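Local coordinates for protein dihydroorotase (Saccharomyces cerevisiae S288C, PDB 6L0A) that catalyses the reversible interconversion of N-carbamoyl-L-aspartate and dihydroorotate, the third step of de novo pyrimidine synthesis, with two zinc ions per subunit, at residues Ile37-Pro42 against Leu71-Leu76; Val226-Pro231 against Glu271-Gly276; Tyr286-Phe291 against Glu298-Phe303. One frame throughout, in Å; residues are numbered along the deposited sequence.

Contact 1 (Ile37-Pro42 against Leu71-Leu76); sequences IAYIMP and LMSFYL
The carbonyl oxygen of Ile-40 is gripped twice: the hydroxyl OG of Ser-73 donates to it at 2.8 Å, and water 1 donates to it at 3.0 Å. The same water accepts the backbone N-H of Ser-73 at 2.9 Å, so residue and water together bridge two segments whose backbones no longer pair directly. Ser-73 OG arrives in the carbonyl plane, bent to 146° at the oxygen. A first torsion of 60° sets OG between its own N and carbonyl carbon, turned to Ile-40, and brings it close to Pro-42 CD as well. One step back, regular parallel pairing takes over. Leu-71 N gives a nearly straight bond to Ala-38 O at 2.9 Å, and Ile-40 N answers with a bond to Leu-71 O at 2.8 Å, so that Leu-71 is held on both flanks of Tyr-39.

Leu-71 CB lies 3.7 Å from Tyr-39 CD1, in the plane of the ring at its edge; farther along, the phenol oxygen lies beside Ser-73 CB and is hydrogen-bonded to Asn-135 OD1. On the face opposite Tyr-39 and Leu-71, Met-72 folds back at its second and third torsions, and its SD lies alongside Ile-40 CB at 4.0 Å. This pair packs against Tyr-57 of helix 51-64. Beyond the strands, Pro-42 CG rests on Tyr-75 CB at 3.7 Å. The segments 37-42 and 71-76 run 15° apart, and helix 51-64 lies between them in sequence: this is a beta-alpha-beta unit of the TIM-barrel fold of the metallo-dependent hydrolases.

Contact 2 (Val226-Pro231 against Glu271-Gly276); sequences VNFCKP and EGVCAG. With LMR ((2S)-2-hydroxybutanedioic acid), chain M.
Lys-230 and Ala-275 touch beside the bound malate, Lys-230 CG lying 3.7 Å from Ala-275 CB, and so join two of the loops that follow strands of the TIM barrel and build its active-site end. In the first shell, Ala-275 turns its carbonyl oxygen to the ligand, 2.8 Å from the malate hydroxyl O2. The same oxygen accepts a hydrogen bond from His-262 NE2 and a weak one from Thr-106 OG1, so two protein donors hold it, the second weakly. The Lys-230 chain bends at every torsion after the first, and its amine is hydrogen-bonded to Val-104 O, while its backbone and CB lie near the malate carboxylate.

One layer farther out, one backbone hydrogen bond ties the two loops. Gly-276 N donates to Phe-228 O at 2.9 Å, almost straight at 177°, and meets a lone pair in the carbonyl plane. Cys-229 CB lies alongside the same peptide, 3.6 Å from Gly-276 N. Outermost stands the Phe-228 ring. With CG anti to its own N (chi1 171°), the ring lies against the 273-275 segment, where CE2 meets Ala-275 CB at 3.9 Å and CD2 meets Val-273 CG1 at the same distance. This layer reaches the interface with the second subunit: Phe-228 packs on Gly-223 of the second subunit, and Val-273 on Pro-225 of that subunit. The ring edge faces the polar backbone too, with Phe-228 CE2 3.6 Å from Val-273 O, near the plane of the ring.

Contact 3 (Tyr286-Phe291 against Glu298-Phe303); sequences YIAQVF and ENLKGF
Phe-291 fills the angle between two successive helices by pressing on Leu-300, Phe-303 and Asn-299 together, and its ring can be followed atom by atom. From CB, which points toward the neighbouring helix, the first torsion of -81° places CG anti to the carbonyl carbon and lays the ring across the start of the second helix. The Leu-300 CD1 methyl stands over one ring face, offset toward the rim near CG and CD1 of Phe-291, the closer approach being 3.7 Å from Phe-291 CD1. This methyl is 3.8 Å from the ring centroid and 16° off the normal, which makes a well-formed CH-pi contact. On the other flank Phe-291 CD2 lies against the backbone N and CA of Leu-300, and CE2 reaches Asn-299 O at 3.6 Å. Phe-291 CE1 meets Phe-303 CD2 at 3.7 Å. At the tip, CZ touches Phe-303 CB at 3.5 Å. The two phenyl planes are inclined by 37° with centroids 5.5 Å apart, an oblique pairing.

Ile-287, one turn earlier, adds to the cluster. Its CG2 lies 3.6 Å from the same Leu-300 CD1, and it also meets the edge of the Phe-303 ring. The methyl thus meets both Ile-287 CG2 and the face of Phe-291. Outward, Ala-288 and Leu-300 both lean on Leu-327 of strand 324-328; inward, Ile-287 and Phe-303 both rest on Phe-255. Helices 283-293 and 300-312 therefore pack as two successive helices between the barrel strand 253-255 and the antiparallel sheet, part of the outer helical layer of an alpha/beta barrel.

The three contacts follow one another along the chain and do not touch: their centres lie about 21 Å (contacts 1 and 2), about 24 Å (1 and 3) and about 26 Å (2 and 3) apart, with nearest atoms about 9 to 10 Å apart. Contacts 1 and 2 approach the active site from different parts of the barrel. In contact 1 the side chain of Met-41 comes within about 4 Å of a zinc ion and about 6 Å of malate, whereas contact 2 supplies pocket residues directly. Contact 3 stands back, across the chain's centre from contact 1; the Phe-303 side chain is about 10 Å from those of His-14 and His-180.

Contact 1 (Ile37-Pro42 against Leu71-Leu76)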
# COMPACT_ATOMS: atom_id res chain seq x y z
N ILE C 37 11.61 16.84 25.34
CA ILE C 37 10.38 17.62 25.21
C ILE C 37 9.48 16.90 24.21
O ILE C 37 9.92 16.57 23.10
CB ILE C 37 10.67 19.05 24.71
CG1 ILE C 37 11.59 19.79 25.68
CG2 ILE C 37 9.36 19.82 24.51
CD1 ILE C 37 12.43 20.87 24.99
N ALA C 38 8.22 16.67 24.58
CA ALA C 38 7.25 15.97 23.74
C ALA C 38 5.98 16.79 23.58
O ALA C 38 5.42 17.26 24.58
CB ALA C 38 6.90 14.60 24.34
N TYR C 39 5.51 16.94 22.35
CA TYR C 39 4.21 17.55 22.08
C TYR C 39 3.19 16.43 21.90
O TYR C 39 3.31 15.64 20.95
CB TYR C 39 4.26 18.43 20.83
CG TYR C 39 2.99 19.20 20.54
CD1 TYR C 39 2.53 20.17 21.42
CD2 TYR C 39 2.28 18.99 19.37
CE1 TYR C 39 1.37 20.91 21.14
CE2 TYR C 39 1.12 19.72 19.08
CZ TYR C 39 0.68 20.68 19.98
OH TYR C 39 -0.46 21.42 19.71
N ILE C 40 2.21 16.36 22.79
CA ILE C 40 1.35 15.19 22.97
C ILE C 40 0.07 15.37 22.15
O ILE C 40 -0.69 16.32 22.36
CB ILE C 40 1.01 14.97 24.45
CG1 ILE C 40 2.29 14.77 25.26
CG2 ILE C 40 0.03 13.81 24.63
CD1 ILE C 40 3.04 13.45 24.91
N MET C 41 -0.20 14.42 21.26
CA MET C 41 -1.35 14.56 20.39
C MET C 41 -2.64 14.16 21.10
O MET C 41 -2.62 13.40 22.08
CB MET C 41 -1.13 13.73 19.13
CG MET C 41 -0.07 14.35 18.19
SD MET C 41 -0.56 15.98 17.63
CE MET C 41 0.95 16.71 16.97
N PRO C 42 -3.80 14.65 20.62
CA PRO C 42 -5.03 14.54 21.43
C PRO C 42 -6.09 13.57 20.92
O PRO C 42 -7.25 13.65 21.35
CB PRO C 42 -5.56 15.98 21.37
CG PRO C 42 -5.28 16.37 19.95
CD PRO C 42 -3.93 15.70 19.60
N LEU C 71 4.20 19.14 26.35
CA LEU C 71 3.40 20.21 25.76
C LEU C 71 2.13 19.58 25.21
O LEU C 71 2.20 18.57 24.50
CB LEU C 71 4.17 20.92 24.65
CG LEU C 71 5.57 21.42 24.99
CD1 LEU C 71 6.24 22.00 23.73
CD2 LEU C 71 5.53 22.44 26.13
N MET C 72 0.98 20.16 25.54
CA MET C 72 -0.31 19.50 25.36
C MET C 72 -1.12 20.18 24.26
O MET C 72 -0.85 21.33 23.89
CB MET C 72 -1.10 19.50 26.66
CG MET C 72 -0.32 18.96 27.87
SD MET C 72 0.22 17.23 27.69
CE MET C 72 -1.35 16.36 27.64
N SER C 73 -2.13 19.47 23.75
CA SER C 73 -2.96 20.01 22.69
C SER C 73 -4.43 19.64 22.90
O SER C 73 -4.77 18.67 23.59
CB SER C 73 -2.53 19.50 21.30
OG SER C 73 -2.62 18.07 21.27
N PHE C 74 -5.29 20.43 22.27
CA PHE C 74 -6.68 20.09 22.04
C PHE C 74 -6.85 19.48 20.65
O PHE C 74 -6.09 19.76 19.72
CB PHE C 74 -7.58 21.34 22.13
CG PHE C 74 -7.96 21.73 23.54
CD1 PHE C 74 -8.00 20.80 24.57
CD2 PHE C 74 -8.33 23.04 23.81
CE1 PHE C 74 -8.38 21.18 25.86
CE2 PHE C 74 -8.69 23.44 25.09
CZ PHE C 74 -8.72 22.51 26.12
N TYR C 75 -7.89 18.67 20.52
CA TYR C 75 -8.34 18.12 19.24
C TYR C 75 -9.35 19.08 18.62
O TYR C 75 -10.28 19.52 19.30
CB TYR C 75 -8.95 16.76 19.54
CG TYR C 75 -9.47 15.87 18.44
CD1 TYR C 75 -10.68 16.14 17.81
CD2 TYR C 75 -8.80 14.70 18.12
CE1 TYR C 75 -11.18 15.27 16.84
CE2 TYR C 75 -9.29 13.83 17.16
CZ TYR C 75 -10.48 14.12 16.52
OH TYR C 75 -10.96 13.25 15.58
N LEU C 76 -9.17 19.41 17.34
CA LEU C 76 -10.08 20.37 16.71
C LEU C 76 -11.43 19.70 16.45
O LEU C 76 -11.57 18.91 15.52
CB LEU C 76 -9.48 20.93 15.42
CG LEU C 76 -10.25 22.11 14.78
CD1 LEU C 76 -10.23 23.30 15.70
CD2 LEU C 76 -9.67 22.51 13.43
O HOH W 1 -2.84 16.71 24.45

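Contact 2 (Val226-Pro231 against Glu271-Gly276)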
# COMPACT_ATOMS: atom_id res chain seq x y z
N VAL C 226 2.97 -3.31 9.27
CA VAL C 226 3.71 -2.63 10.33
C VAL C 226 4.28 -1.31 9.84
O VAL C 226 4.48 -0.38 10.63
CB VAL C 226 4.81 -3.57 10.89
CG1 VAL C 226 5.85 -3.90 9.83
CG2 VAL C 226 5.46 -2.98 12.14
N ASN C 227 4.50 -1.16 8.53
CA ASN C 227 5.00 0.09 7.97
C ASN C 227 3.89 0.99 7.42
O ASN C 227 4.20 2.03 6.85
CB ASN C 227 6.02 -0.20 6.87
CG ASN C 227 7.32 -0.74 7.42
OD1 ASN C 227 7.72 -0.41 8.55
ND2 ASN C 227 8.00 -1.58 6.64
N PHE C 228 2.62 0.61 7.56
CA PHE C 228 1.52 1.42 7.06
C PHE C 228 1.20 2.52 8.06
O PHE C 228 0.95 2.22 9.23
CB PHE C 228 0.28 0.54 6.81
CG PHE C 228 -0.98 1.30 6.50
CD1 PHE C 228 -1.09 2.04 5.33
CD2 PHE C 228 -2.07 1.25 7.37
CE1 PHE C 228 -2.26 2.74 5.04
CE2 PHE C 228 -3.25 1.95 7.07
CZ PHE C 228 -3.34 2.70 5.91
N CYS C 229 1.21 3.78 7.63
CA CYS C 229 0.76 4.87 8.48
C CYS C 229 0.10 5.91 7.58
O CYS C 229 0.08 5.77 6.36
CB CYS C 229 1.95 5.48 9.22
SG CYS C 229 3.12 6.14 7.95
N LYS C 230 -0.44 6.97 8.19
CA LYS C 230 -0.96 8.08 7.41
C LYS C 230 -0.17 9.35 7.76
O LYS C 230 0.21 9.52 8.92
CB LYS C 230 -2.47 8.31 7.67
CG LYS C 230 -3.38 7.09 7.34
CD LYS C 230 -3.28 6.68 5.88
CE LYS C 230 -3.94 7.69 4.98
NZ LYS C 230 -5.46 7.57 4.95
N PRO C 231 0.18 10.20 6.77
CA PRO C 231 0.03 9.93 5.34
C PRO C 231 0.96 8.79 4.95
O PRO C 231 1.98 8.56 5.64
CB PRO C 231 0.45 11.25 4.66
CG PRO C 231 0.65 12.26 5.80
CD PRO C 231 0.92 11.44 7.03
N GLU C 271 -8.31 -6.66 7.04
CA GLU C 271 -8.88 -5.39 6.66
C GLU C 271 -8.86 -4.47 7.86
O GLU C 271 -8.89 -4.93 9.01
CB GLU C 271 -10.31 -5.53 6.11
CG GLU C 271 -11.30 -6.08 7.11
CD GLU C 271 -12.63 -6.43 6.47
OE1 GLU C 271 -12.87 -6.01 5.32
OE2 GLU C 271 -13.43 -7.14 7.12
N GLY C 272 -8.80 -3.17 7.60
CA GLY C 272 -8.80 -2.21 8.70
C GLY C 272 -7.55 -2.23 9.55
O GLY C 272 -7.63 -2.07 10.78
N VAL C 273 -6.39 -2.45 8.93
CA VAL C 273 -5.11 -2.32 9.62
C VAL C 273 -4.98 -0.91 10.18
O VAL C 273 -5.17 0.07 9.46
CB VAL C 273 -3.96 -2.64 8.65
CG1 VAL C 273 -2.61 -2.17 9.23
CG2 VAL C 273 -3.91 -4.12 8.33
N CYS C 274 -4.67 -0.80 11.48
CA CYS C 274 -4.47 0.51 12.09
C CYS C 274 -3.26 1.21 11.48
O CYS C 274 -2.21 0.60 11.27
CB CYS C 274 -4.27 0.37 13.59
SG CYS C 274 -5.72 -0.22 14.41
N ALA C 275 -3.40 2.51 11.23
CA ALA C 275 -2.30 3.31 10.69
C ALA C 275 -1.38 3.77 11.81
O ALA C 275 -1.85 4.29 12.83
CB ALA C 275 -2.84 4.51 9.93
N GLY C 276 -0.08 3.62 11.60
CA GLY C 276 0.89 4.15 12.55
C GLY C 276 2.15 3.32 12.70
O GLY C 276 2.11 2.08 12.73
C1 LMR M . -1.68 9.57 12.49
O1A LMR M . -0.86 10.45 12.87
O1B LMR M . -2.20 9.74 11.37
C2 LMR M . -2.07 8.35 13.35
O2 LMR M . -1.74 7.08 12.81
C3 LMR M . -1.27 8.33 14.61
C4 LMR M . -2.17 7.48 15.48
O4A LMR M . -2.38 6.24 15.26
O4B LMR M . -2.70 8.13 16.40

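Contact 3 (Tyr286-Phe291 against Glu298-Phe303)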
# COMPACT_ATOMS: atom_id res chain seq x y z
N TYR C 286 17.27 6.74 15.28
CA TYR C 286 16.79 6.64 13.89
C TYR C 286 17.22 7.85 13.08
O TYR C 286 17.71 7.73 11.95
CB TYR C 286 15.26 6.53 13.83
CG TYR C 286 14.62 5.28 14.38
CD1 TYR C 286 15.00 4.01 13.93
CD2 TYR C 286 13.60 5.36 15.31
CE1 TYR C 286 14.40 2.88 14.42
CE2 TYR C 286 12.98 4.23 15.81
CZ TYR C 286 13.39 2.99 15.36
OH TYR C 286 12.78 1.88 15.86
N ILE C 287 16.98 9.05 13.63
CA ILE C 287 17.30 10.27 12.90
C ILE C 287 18.80 10.39 12.68
O ILE C 287 19.26 10.83 11.62
CB ILE C 287 16.73 11.48 13.65
CG1 ILE C 287 15.21 11.35 13.79
CG2 ILE C 287 17.09 12.76 12.93
CD1 ILE C 287 14.48 11.36 12.46
N ALA C 288 19.58 10.01 13.69
CA ALA C 288 21.04 10.06 13.57
C ALA C 288 21.52 9.18 12.43
O ALA C 288 22.47 9.52 11.72
CB ALA C 288 21.68 9.65 14.89
N GLN C 289 20.86 8.04 12.23
CA GLN C 289 21.21 7.18 11.10
C GLN C 289 21.13 7.94 9.79
O GLN C 289 22.04 7.85 8.94
CB GLN C 289 20.28 5.96 11.07
CG GLN C 289 20.82 4.79 10.25
CD GLN C 289 22.16 4.31 10.75
OE1 GLN C 289 22.35 4.10 11.95
NE2 GLN C 289 23.11 4.13 9.83
N VAL C 290 20.07 8.72 9.61
CA VAL C 290 19.87 9.46 8.36
C VAL C 290 20.92 10.55 8.21
O VAL C 290 21.51 10.72 7.14
CB VAL C 290 18.45 10.04 8.32
CG1 VAL C 290 18.25 10.88 7.05
CG2 VAL C 290 17.44 8.91 8.41
N PHE C 291 21.15 11.32 9.28
CA PHE C 291 22.09 12.43 9.17
C PHE C 291 23.52 11.94 8.97
O PHE C 291 24.29 12.58 8.26
CB PHE C 291 21.98 13.31 10.41
CG PHE C 291 20.82 14.28 10.37
CD1 PHE C 291 19.51 13.83 10.48
CD2 PHE C 291 21.04 15.64 10.24
CE1 PHE C 291 18.45 14.72 10.45
CE2 PHE C 291 19.98 16.54 10.20
CZ PHE C 291 18.68 16.07 10.31
N GLU C 298 26.38 17.66 11.49
CA GLU C 298 26.44 19.00 12.06
C GLU C 298 25.07 19.68 12.07
O GLU C 298 24.89 20.64 12.83
CB GLU C 298 27.44 19.86 11.28
CG GLU C 298 26.90 20.50 10.01
CD GLU C 298 27.15 19.66 8.76
OE1 GLU C 298 27.37 18.43 8.90
OE2 GLU C 298 27.13 20.22 7.65
N ASN C 299 24.12 19.22 11.26
CA ASN C 299 22.79 19.81 11.23
C ASN C 299 21.79 19.08 12.11
O ASN C 299 20.62 19.47 12.17
CB ASN C 299 22.27 19.87 9.78
CG ASN C 299 22.83 21.06 9.01
OD1 ASN C 299 23.52 21.91 9.58
ND2 ASN C 299 22.55 21.12 7.70
N LEU C 300 22.24 18.04 12.83
CA LEU C 300 21.32 17.22 13.61
C LEU C 300 20.72 18.01 14.77
O LEU C 300 19.51 17.94 15.01
CB LEU C 300 22.03 15.97 14.13
CG LEU C 300 21.15 15.03 14.94
CD1 LEU C 300 20.03 14.47 14.05
CD2 LEU C 300 21.95 13.89 15.56
N LYS C 301 21.55 18.76 15.49
CA LYS C 301 21.05 19.47 16.67
C LYS C 301 19.95 20.45 16.30
O LYS C 301 18.99 20.64 17.05
CB LYS C 301 22.20 20.19 17.38
CG LYS C 301 21.73 21.03 18.56
CD LYS C 301 22.77 21.09 19.67
CE LYS C 301 22.19 21.73 20.92
NZ LYS C 301 21.75 23.12 20.63
N GLY C 302 20.08 21.10 15.14
CA GLY C 302 19.02 22.00 14.71
C GLY C 302 17.71 21.26 14.47
O GLY C 302 16.65 21.71 14.90
N PHE C 303 17.79 20.10 13.83
CA PHE C 303 16.58 19.39 13.41
C PHE C 303 15.85 18.77 14.60
O PHE C 303 14.62 18.74 14.61
CB PHE C 303 16.94 18.31 12.38
CG PHE C 303 15.75 17.49 11.93
CD1 PHE C 303 14.80 18.04 11.09
CD2 PHE C 303 15.61 16.19 12.35
CE1 PHE C 303 13.69 17.29 10.68
CE2 PHE C 303 14.52 15.42 11.94
CZ PHE C 303 13.56 15.98 11.11